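Local coordinates for Lmo0181 protein (Listeria monocytogenes serovar 1/2a, PDB 5F7V), which binds the cyclic alpha-glucan cycloalternan and probably, as a membrane-anchored lipoprotein, delivers it to an ABC transporter for uptake, at residues W265-E270 with T337-R342; D316-L321 with Q331-A336. One frame throughout, in Å; residues are numbered along the deposited sequence.

Interaction 1: residues W265-E270 with T337-R342; sequences WDVQVE and TPPDNR
Two consecutive cis peptide bonds, one before Pro338 and one before Pro339, shape the loop 337-342 so that both proline rings meet the indole of Trp265. Pro338 crosses the indole at about a right angle, its CG 3.6 Å from Trp265 CZ2, while CD of Pro339 lies 3.6 Å from CH2 of the same tryptophan. CG of Pro339 also meets Val267 CG1 at 3.7 Å; a rigid, compact ring suits this wedge between two apolar side chains two residues apart on the strand. Asp266, between them, serves the polar half of the contact. With CG swung roughly anti to its backbone N (chi1 -153°), its OD1 accepts from Asn341 N at 2.8 Å through the syn lone pair and from Val267 N at 2.9 Å on the anti side, 33° out of the carboxylate plane. Two donors on one oxygen limit rotation of the carboxylate, and a water bridges OD2 to Asp340 OD2, probably easing the repulsion of like charges. In the solute-binding-protein fold, strand 265-268 is paired antiparallel with strand 119-135 through Asp266 and Gln268, whereas Val267 O turns to Asn341 ND2, 3.0 Å away in a bond of 158°. The side-chain amide thus does what a neighbouring strand's N-H would do, and asparagine, short and at the centre of an inverse gamma turn, can offer it. A second water accepts from Asn341 ND2, near Gln268 OE1. Within the loop, Arg342 donates from NH2 to Pro338 O and from NE to Pro339 O, the latter bond lying in the carbonyl plane and 3.1 Å long.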
ATOM      1  N   TRP A 265       8.991  -9.230  17.800  1.00  5.54           N
ATOM      2  CA  TRP A 265       8.219  -8.121  17.300  1.00  5.04           C
ATOM      3  C   TRP A 265       6.766  -8.517  17.207  1.00  4.93           C
ATOM      4  O   TRP A 265       6.411  -9.700  17.061  1.00  5.28           O
ATOM      5  CB  TRP A 265       8.732  -7.642  15.945  1.00  4.84           C
ATOM      6  CG  TRP A 265       8.786  -8.658  14.826  1.00  4.89           C
ATOM      7  CD1 TRP A 265       9.736  -9.613  14.627  1.00  5.16           C
ATOM      8  CD2 TRP A 265       7.858  -8.825  13.766  1.00  4.76           C
ATOM      9  NE1 TRP A 265       9.466 -10.376  13.524  1.00  5.22           N
ATOM     10  CE2 TRP A 265       8.319  -9.889  12.956  1.00  4.98           C
ATOM     11  CE3 TRP A 265       6.695  -8.147  13.390  1.00  4.59           C
ATOM     12  CZ2 TRP A 265       7.666 -10.269  11.814  1.00  5.00           C
ATOM     13  CZ3 TRP A 265       6.051  -8.536  12.233  1.00  4.59           C
ATOM     14  CH2 TRP A 265       6.543  -9.582  11.458  1.00  4.82           C
ATOM     15  N   ASP A 266       5.912  -7.493  17.191  1.00  4.59           N
ATOM     16  CA  ASP A 266       4.472  -7.718  17.050  1.00  4.51           C
ATOM     17  C   ASP A 266       3.869  -6.491  16.374  1.00  4.23           C
ATOM     18  O   ASP A 266       4.587  -5.601  15.910  1.00  4.10           O
ATOM     19  CB  ASP A 266       3.845  -8.077  18.411  1.00  4.72           C
ATOM     20  CG  ASP A 266       2.575  -8.931  18.339  1.00  4.98           C
ATOM     21  OD1 ASP A 266       1.971  -9.093  17.251  1.00  4.85           O
ATOM     22  OD2 ASP A 266       2.230  -9.446  19.442  1.00  5.58           O
ATOM     23  N   VAL A 267       2.558  -6.502  16.219  1.00  4.22           N
ATOM     24  CA  VAL A 267       1.859  -5.440  15.489  1.00  4.03           C
ATOM     25  C   VAL A 267       0.638  -4.963  16.224  1.00  4.01           C
ATOM     26  O   VAL A 267       0.065  -5.691  17.058  1.00  4.17           O
ATOM     27  CB  VAL A 267       1.464  -5.894  14.069  1.00  4.06           C
ATOM     28  CG1 VAL A 267       2.673  -6.331  13.267  1.00  4.11           C
ATOM     29  CG2 VAL A 267       0.410  -6.969  14.087  1.00  4.23           C
ATOM     30  N   GLN A 268       0.207  -3.753  15.933  1.00  3.85           N
ATOM     31  CA  GLN A 268      -0.979  -3.135  16.521  1.00  3.84           C
ATOM     32  C   GLN A 268      -1.688  -2.236  15.525  1.00  3.72           C
ATOM     33  O   GLN A 268      -1.091  -1.726  14.605  1.00  3.61           O
ATOM     34  CB  GLN A 268      -0.587  -2.334  17.785  1.00  3.81           C
ATOM     35  CG  GLN A 268      -1.744  -1.822  18.634  1.00  3.87           C
ATOM     36  CD  GLN A 268      -2.676  -2.932  19.024  1.00  4.10           C
ATOM     37  OE1 GLN A 268      -3.653  -3.202  18.347  1.00  4.23           O
ATOM     38  NE2 GLN A 268      -2.368  -3.589  20.150  1.00  4.34           N
ATOM     39  N   VAL A 269      -2.994  -2.087  15.725  1.00  3.78           N
ATOM     40  CA  VAL A 269      -3.758  -1.059  14.996  1.00  3.69           C
ATOM     41  C   VAL A 269      -3.161   0.301  15.215  1.00  3.55           C
ATOM     42  O   VAL A 269      -2.820   0.639  16.346  1.00  3.73           O
ATOM     43  CB  VAL A 269      -5.223  -1.055  15.466  1.00  3.82           C
ATOM     44  CG1 VAL A 269      -6.044  -0.028  14.671  1.00  3.76           C
ATOM     45  CG2 VAL A 269      -5.868  -2.428  15.367  1.00  4.01           C
ATOM     46  N   GLU A 270      -2.982   1.076  14.146  1.00  3.48           N
ATOM     47  CA  GLU A 270      -2.391   2.412  14.308  1.00  3.47           C
ATOM     48  C   GLU A 270      -3.259   3.355  15.145  1.00  3.53           C
ATOM     49  O   GLU A 270      -4.500   3.336  15.030  1.00  3.67           O
ATOM     50  CB  GLU A 270      -2.145   3.030  12.956  1.00  3.53           C
ATOM     51  CG  GLU A 270      -1.135   2.276  12.106  1.00  3.64           C
ATOM     52  CD  GLU A 270      -0.847   3.132  10.884  1.00  3.73           C
ATOM     53  OE1 GLU A 270      -1.656   3.121   9.951  1.00  3.95           O
ATOM     54  OE2 GLU A 270       0.197   3.817  10.819  1.00  4.07           O
ATOM     55  N   THR A 337       2.804 -17.010  12.755  1.00  8.88           N
ATOM     56  CA  THR A 337       3.556 -16.082  13.622  1.00  8.72           C
ATOM     57  C   THR A 337       5.048 -16.125  13.242  1.00  8.77           C
ATOM     58  O   THR A 337       5.504 -17.210  12.848  1.00  9.09           O
ATOM     59  CB  THR A 337       3.335 -16.404  15.113  1.00  9.30           C
ATOM     60  OG1 THR A 337       4.029 -15.450  15.940  1.00  9.51           O
ATOM     61  CG2 THR A 337       3.767 -17.815  15.519  1.00  9.87           C
ATOM     62  N   PRO A 338       5.789 -15.032  13.367  1.00  8.39           N
ATOM     63  CA  PRO A 338       5.380 -13.716  13.798  1.00  7.91           C
ATOM     64  C   PRO A 338       4.632 -12.958  12.684  1.00  7.15           C
ATOM     65  O   PRO A 338       4.721 -13.308  11.521  1.00  6.95           O
ATOM     66  CB  PRO A 338       6.724 -13.074  14.157  1.00  8.42           C
ATOM     67  CG  PRO A 338       7.689 -13.655  13.156  1.00  8.68           C
ATOM     68  CD  PRO A 338       7.243 -15.085  13.104  1.00  8.73           C
ATOM     69  N   PRO A 339       3.894 -11.901  13.005  1.00  6.57           N
ATOM     70  CA  PRO A 339       3.647 -11.433  14.373  1.00  6.74           C
ATOM     71  C   PRO A 339       2.492 -12.241  14.979  1.00  6.88           C
ATOM     72  O   PRO A 339       1.676 -12.824  14.252  1.00  6.70           O
ATOM     73  CB  PRO A 339       3.218  -9.982  14.135  1.00  6.33           C
ATOM     74  CG  PRO A 339       2.443 -10.014  12.834  1.00  5.96           C
ATOM     75  CD  PRO A 339       3.249 -11.001  12.019  1.00  6.12           C
ATOM     76  N   ASP A 340       2.395 -12.251  16.306  1.00  7.37           N
ATOM     77  CA  ASP A 340       1.289 -12.929  16.974  1.00  7.83           C
ATOM     78  C   ASP A 340      -0.051 -12.272  16.753  1.00  7.53           C
ATOM     79  O   ASP A 340      -1.067 -12.973  16.591  1.00  7.76           O
ATOM     80  CB  ASP A 340       1.539 -13.013  18.479  1.00  8.72           C
ATOM     81  CG  ASP A 340       2.617 -14.016  18.875  1.00  9.55           C
ATOM     82  OD1 ASP A 340       2.796 -15.052  18.220  1.00  9.83           O
ATOM     83  OD2 ASP A 340       3.264 -13.780  19.908  1.00 10.89           O
ATOM     84  N   ASN A 341      -0.089 -10.933  16.757  1.00  7.22           N
ATOM     85  CA  ASN A 341      -1.386 -10.237  16.763  1.00  7.19           C
ATOM     86  C   ASN A 341      -1.922 -10.010  15.361  1.00  6.78           C
ATOM     87  O   ASN A 341      -2.187  -8.886  14.957  1.00  6.35           O
ATOM     88  CB  ASN A 341      -1.239  -8.934  17.519  1.00  7.29           C
ATOM     89  CG  ASN A 341      -2.568  -8.271  17.781  1.00  7.51           C
ATOM     90  OD1 ASN A 341      -3.605  -8.944  17.837  1.00  8.46           O
ATOM     91  ND2 ASN A 341      -2.567  -6.953  17.936  1.00  7.26           N
ATOM     92  N   ARG A 342      -2.080 -11.114  14.624  1.00  6.89           N
ATOM     93  CA  ARG A 342      -2.632 -11.101  13.283  1.00  6.83           C
ATOM     94  C   ARG A 342      -4.030 -10.461  13.253  1.00  7.13           C
ATOM     95  O   ARG A 342      -4.384  -9.819  12.251  1.00  6.84           O
ATOM     96  CB  ARG A 342      -2.681 -12.535  12.726  1.00  6.99           C
ATOM     97  CG  ARG A 342      -1.349 -13.264  12.562  1.00  6.96           C
ATOM     98  CD  ARG A 342      -0.524 -12.600  11.506  1.00  6.66           C
ATOM     99  NE  ARG A 342       0.784 -13.222  11.260  1.00  6.72           N
ATOM    100  CZ  ARG A 342       1.168 -13.804  10.133  1.00  6.83           C
ATOM    101  NH1 ARG A 342       0.327 -13.909   9.120  1.00  7.00           N
ATOM    102  NH2 ARG A 342       2.428 -14.209  10.011  1.00  7.02           N
TER
HETATM  103  O   HOH W   1       4.664 -11.554  17.866  1.00  8.84           O
HETATM  104  O   HOH W   2       3.782 -11.250  20.759  1.00  9.92           O
HETATM  105  O   HOH W   3      -5.157  -5.520  18.462  1.00  7.37           O

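Interaction 2: residues D316-L321 with Q331-A336; sequences DNNWEL and QPYLDA. With GLC (alpha-D-glucopyranose), chain B.
CB of Tyr333, on helix 327-335, does not itself aim at 316-321; the torsion about its bond to CA, with CG anti to the backbone N (chi1 -171°), turns the ring in among the side chains of that segment. From CG outward the ring atoms share one partner: CD2 of Leu321 sits over the ring centre, 3.7 Å from the centroid and 4° off the normal, a CH-pi contact. On one flank, CD2 of Tyr333 is 4.1 Å from Asn318 OD1, and CE2 is 3.8 Å from Glu320 O. The tip, OH, donates to a water at 2.8 Å that in turn donates to Asn318 O, so the buried hydroxyl and carbonyl are joined indirectly. A tyrosine suits a place that needs an aromatic surface with a polar end. Arg342 makes a cation-pi contact with the ring face opposite Leu321 and donates from NH1 to Asn318 OD1, which passes 4.2 Å from Ala336 CB. Asn318, a residue type that tolerates positive phi, is the C-prime residue of the Schellman motif ending helix 308-316. Past this turn, the extended side chain of Glu320 accepts a hydrogen bond from O2 of a glucose through OE2, 2.6 Å away, while its OE1 is held by Ser126. Asn75, Glu77 and Asn283 bind the same sugar, a carboxylate-and-amide lining that forms part of the glycan site of this solute-binding protein.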
ATOM      1  N   ASP A 316       0.177 -18.838   2.604  1.00 11.03           N
ATOM      2  CA  ASP A 316       1.371 -19.484   3.152  1.00 12.66           C
ATOM      3  C   ASP A 316       2.602 -18.593   3.201  1.00 12.36           C
ATOM      4  O   ASP A 316       3.440 -18.742   4.095  1.00 13.47           O
ATOM      5  CB  ASP A 316       1.724 -20.740   2.343  1.00 14.22           C
ATOM      6  CG  ASP A 316       2.753 -21.575   3.049  1.00 16.48           C
ATOM      7  OD1 ASP A 316       2.533 -21.943   4.223  1.00 17.90           O
ATOM      8  OD2 ASP A 316       3.801 -21.827   2.421  1.00 19.02           O
ATOM      9  N   ASN A 317       2.692 -17.670   2.256  1.00 11.24           N
ATOM     10  CA  ASN A 317       3.821 -16.755   2.159  1.00 11.33           C
ATOM     11  C   ASN A 317       3.612 -15.382   2.796  1.00 10.39           C
ATOM     12  O   ASN A 317       4.487 -14.521   2.646  1.00 10.56           O
ATOM     13  CB  ASN A 317       4.223 -16.652   0.680  1.00 11.44           C
ATOM     14  CG  ASN A 317       4.886 -17.927   0.209  1.00 12.83           C
ATOM     15  OD1 ASN A 317       6.051 -18.201   0.545  1.00 14.85           O
ATOM     16  ND2 ASN A 317       4.133 -18.780  -0.460  1.00 12.83           N
ATOM     17  N   ASN A 318       2.491 -15.177   3.490  1.00  9.64           N
ATOM     18  CA  ASN A 318       2.148 -13.898   4.117  1.00  9.11           C
ATOM     19  C   ASN A 318       2.121 -12.760   3.115  1.00  8.30           C
ATOM     20  O   ASN A 318       2.374 -11.618   3.498  1.00  8.24           O
ATOM     21  CB  ASN A 318       3.119 -13.546   5.240  1.00  9.76           C
ATOM     22  CG  ASN A 318       3.111 -14.558   6.358  1.00 10.49           C
ATOM     23  OD1 ASN A 318       2.080 -14.788   6.985  1.00 10.38           O
ATOM     24  ND2 ASN A 318       4.268 -15.146   6.634  1.00 11.46           N
ATOM     25  N   TRP A 319       1.823 -13.053   1.849  1.00  7.74           N
ATOM     26  CA  TRP A 319       1.975 -12.069   0.770  1.00  7.33           C
ATOM     27  C   TRP A 319       0.714 -11.243   0.632  1.00  6.61           C
ATOM     28  O   TRP A 319      -0.129 -11.483  -0.211  1.00  6.18           O
ATOM     29  CB  TRP A 319       2.411 -12.768  -0.508  1.00  7.51           C
ATOM     30  CG  TRP A 319       2.572 -11.831  -1.661  1.00  7.47           C
ATOM     31  CD1 TRP A 319       2.779 -10.480  -1.622  1.00  7.68           C
ATOM     32  CD2 TRP A 319       2.499 -12.196  -3.039  1.00  7.36           C
ATOM     33  NE1 TRP A 319       2.858 -10.007  -2.901  1.00  7.50           N
ATOM     34  CE2 TRP A 319       2.678 -11.028  -3.796  1.00  7.30           C
ATOM     35  CE3 TRP A 319       2.300 -13.407  -3.712  1.00  7.60           C
ATOM     36  CZ2 TRP A 319       2.635 -11.046  -5.196  1.00  7.21           C
ATOM     37  CZ3 TRP A 319       2.284 -13.402  -5.099  1.00  7.64           C
ATOM     38  CH2 TRP A 319       2.449 -12.232  -5.823  1.00  7.31           C
ATOM     39  N   GLU A 320       0.580 -10.266   1.521  1.00  6.54           N
ATOM     40  CA  GLU A 320      -0.652  -9.462   1.636  1.00  6.31           C
ATOM     41  C   GLU A 320      -1.800 -10.426   1.930  1.00  6.38           C
ATOM     42  O   GLU A 320      -1.579 -11.426   2.605  1.00  7.44           O
ATOM     43  CB  GLU A 320      -0.881  -8.559   0.437  1.00  5.84           C
ATOM     44  CG  GLU A 320       0.305  -7.609   0.232  1.00  6.06           C
ATOM     45  CD  GLU A 320       0.071  -6.511  -0.769  1.00  5.91           C
ATOM     46  OE1 GLU A 320      -1.016  -6.485  -1.438  1.00  5.48           O
ATOM     47  OE2 GLU A 320       1.016  -5.700  -0.890  1.00  6.31           O
ATOM     48  N   LEU A 321      -3.017 -10.150   1.482  1.00  6.04           N
ATOM     49  CA  LEU A 321      -4.183 -11.009   1.660  1.00  6.19           C
ATOM     50  C   LEU A 321      -4.771 -11.287   0.302  1.00  5.90           C
ATOM     51  O   LEU A 321      -4.814 -10.414  -0.541  1.00  5.54           O
ATOM     52  CB  LEU A 321      -5.205 -10.328   2.592  1.00  6.54           C
ATOM     53  CG  LEU A 321      -4.781 -10.144   4.054  1.00  7.04           C
ATOM     54  CD1 LEU A 321      -5.787  -9.250   4.759  1.00  7.41           C
ATOM     55  CD2 LEU A 321      -4.638 -11.469   4.758  1.00  7.52           C
ATOM     56  N   GLN A 331      -7.607 -18.881   7.650  1.00 13.38           N
ATOM     57  CA  GLN A 331      -7.185 -19.350   8.970  1.00 13.22           C
ATOM     58  C   GLN A 331      -5.678 -19.509   9.144  1.00 11.91           C
ATOM     59  O   GLN A 331      -5.192 -19.074  10.191  1.00 11.22           O
ATOM     60  CB  GLN A 331      -7.897 -20.654   9.329  1.00 14.63           C
ATOM     61  CG  GLN A 331      -7.779 -21.044  10.804  1.00 15.56           C
ATOM     62  CD  GLN A 331      -8.296 -19.961  11.743  1.00 16.10           C
ATOM     63  OE1 GLN A 331      -9.376 -19.420  11.547  1.00 18.11           O
ATOM     64  NE2 GLN A 331      -7.526 -19.624  12.764  1.00 16.44           N
ATOM     65  N   PRO A 332      -4.933 -20.096   8.187  1.00 11.12           N
ATOM     66  CA  PRO A 332      -3.487 -20.210   8.410  1.00 10.55           C
ATOM     67  C   PRO A 332      -2.822 -18.844   8.590  1.00  9.76           C
ATOM     68  O   PRO A 332      -1.821 -18.751   9.305  1.00  9.48           O
ATOM     69  CB  PRO A 332      -2.993 -20.977   7.169  1.00 10.58           C
ATOM     70  CG  PRO A 332      -4.178 -21.748   6.700  1.00 11.31           C
ATOM     71  CD  PRO A 332      -5.344 -20.830   6.967  1.00 11.46           C
ATOM     72  N   TYR A 333      -3.343 -17.782   7.978  1.00  9.39           N
ATOM     73  CA  TYR A 333      -2.795 -16.440   8.209  1.00  9.01           C
ATOM     74  C   TYR A 333      -2.998 -15.964   9.626  1.00  9.34           C
ATOM     75  O   TYR A 333      -2.130 -15.299  10.190  1.00  8.93           O
ATOM     76  CB  TYR A 333      -3.427 -15.454   7.222  1.00  8.67           C
ATOM     77  CG  TYR A 333      -2.800 -14.091   7.200  1.00  7.98           C
ATOM     78  CD1 TYR A 333      -3.161 -13.100   8.102  1.00  7.62           C
ATOM     79  CD2 TYR A 333      -1.814 -13.771   6.276  1.00  7.65           C
ATOM     80  CE1 TYR A 333      -2.586 -11.850   8.068  1.00  7.16           C
ATOM     81  CE2 TYR A 333      -1.214 -12.523   6.238  1.00  7.36           C
ATOM     82  CZ  TYR A 333      -1.606 -11.562   7.134  1.00  7.04           C
ATOM     83  OH  TYR A 333      -1.041 -10.321   7.122  1.00  6.73           O
ATOM     84  N   LEU A 334      -4.146 -16.269  10.199  1.00 10.37           N
ATOM     85  CA  LEU A 334      -4.421 -15.901  11.597  1.00 11.07           C
ATOM     86  C   LEU A 334      -3.545 -16.726  12.554  1.00 11.46           C
ATOM     87  O   LEU A 334      -3.160 -16.226  13.623  1.00 12.47           O
ATOM     88  CB  LEU A 334      -5.895 -16.135  11.929  1.00 11.99           C
ATOM     89  CG  LEU A 334      -6.873 -15.115  11.373  1.00 12.38           C
ATOM     90  CD1 LEU A 334      -8.275 -15.651  11.601  1.00 13.47           C
ATOM     91  CD2 LEU A 334      -6.608 -13.765  12.045  1.00 12.19           C
ATOM     92  N   ASP A 335      -3.185 -17.947  12.170  1.00 11.60           N
ATOM     93  CA  ASP A 335      -2.432 -18.825  13.050  1.00 12.13           C
ATOM     94  C   ASP A 335      -0.929 -18.687  12.899  1.00 11.00           C
ATOM     95  O   ASP A 335      -0.152 -19.173  13.733  1.00 11.06           O
ATOM     96  CB  ASP A 335      -2.836 -20.284  12.789  1.00 13.67           C
ATOM     97  CG  ASP A 335      -4.272 -20.595  13.224  1.00 15.66           C
ATOM     98  OD1 ASP A 335      -4.846 -19.837  14.032  1.00 18.56           O
ATOM     99  OD2 ASP A 335      -4.834 -21.603  12.776  1.00 17.47           O
ATOM    100  N   ALA A 336      -0.508 -18.029  11.833  1.00  9.99           N
ATOM    101  CA  ALA A 336       0.908 -17.849  11.554  1.00  9.51           C
ATOM    102  C   ALA A 336       1.535 -16.794  12.460  1.00  9.07           C
ATOM    103  O   ALA A 336       0.898 -15.846  12.926  1.00  8.68           O
ATOM    104  CB  ALA A 336       1.072 -17.426  10.097  1.00  9.45           C
TER
HETATM  105  C1  GLC B   4       1.987  -1.845  -1.295  1.00  2.56           C
HETATM  106  C2  GLC B   4       0.704  -2.368  -1.901  1.00  2.43           C
HETATM  107  C3  GLC B   4       0.193  -1.405  -2.956  1.00  2.38           C
HETATM  108  C4  GLC B   4       0.110   0.011  -2.397  1.00  2.28           C
HETATM  109  C5  GLC B   4       1.462   0.434  -1.838  1.00  2.35           C
HETATM  110  C6  GLC B   4       1.421   1.793  -1.151  1.00  2.35           C
HETATM  111  O2  GLC B   4       0.954  -3.663  -2.457  1.00  2.46           O
HETATM  112  O3  GLC B   4      -1.110  -1.838  -3.337  1.00  2.35           O
HETATM  113  O4  GLC B   4      -0.197   0.890  -3.484  1.00  2.40           O
HETATM  114  O5  GLC B   4       1.861  -0.511  -0.821  1.00  2.36           O
HETATM  115  O6  GLC B   4       2.724   1.921  -0.536  1.00  2.41           O
HETATM  116  O   HOH W   4       0.893 -10.049   5.158  1.00  8.70           O

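In the fold
Interaction 2 is nested in the chain loop that interaction 1 closes, and helix 327-335 runs from one almost directly into the other; their centres lie about 12 Å apart. Arg342 connects them, since it belongs to the loop of interaction 1 but its guanidinium approaches the carbonyl of Ala336, just past the helix. The contact 316-321 with 331-336 is buried and lacks direct hydrogen bonds between its segments, resting on a methyl over a ring, flanking polar oxygens and one bridging water. By contrast, 265-270 with 337-342 is only partly buried: direct hydrogen bonds and several waters accompany its prolines, and the side chain of Val267 stays about 13 Å from a bound glucose. Strands 265-268 and 321-322 both pair antiparallel with strand 119-135.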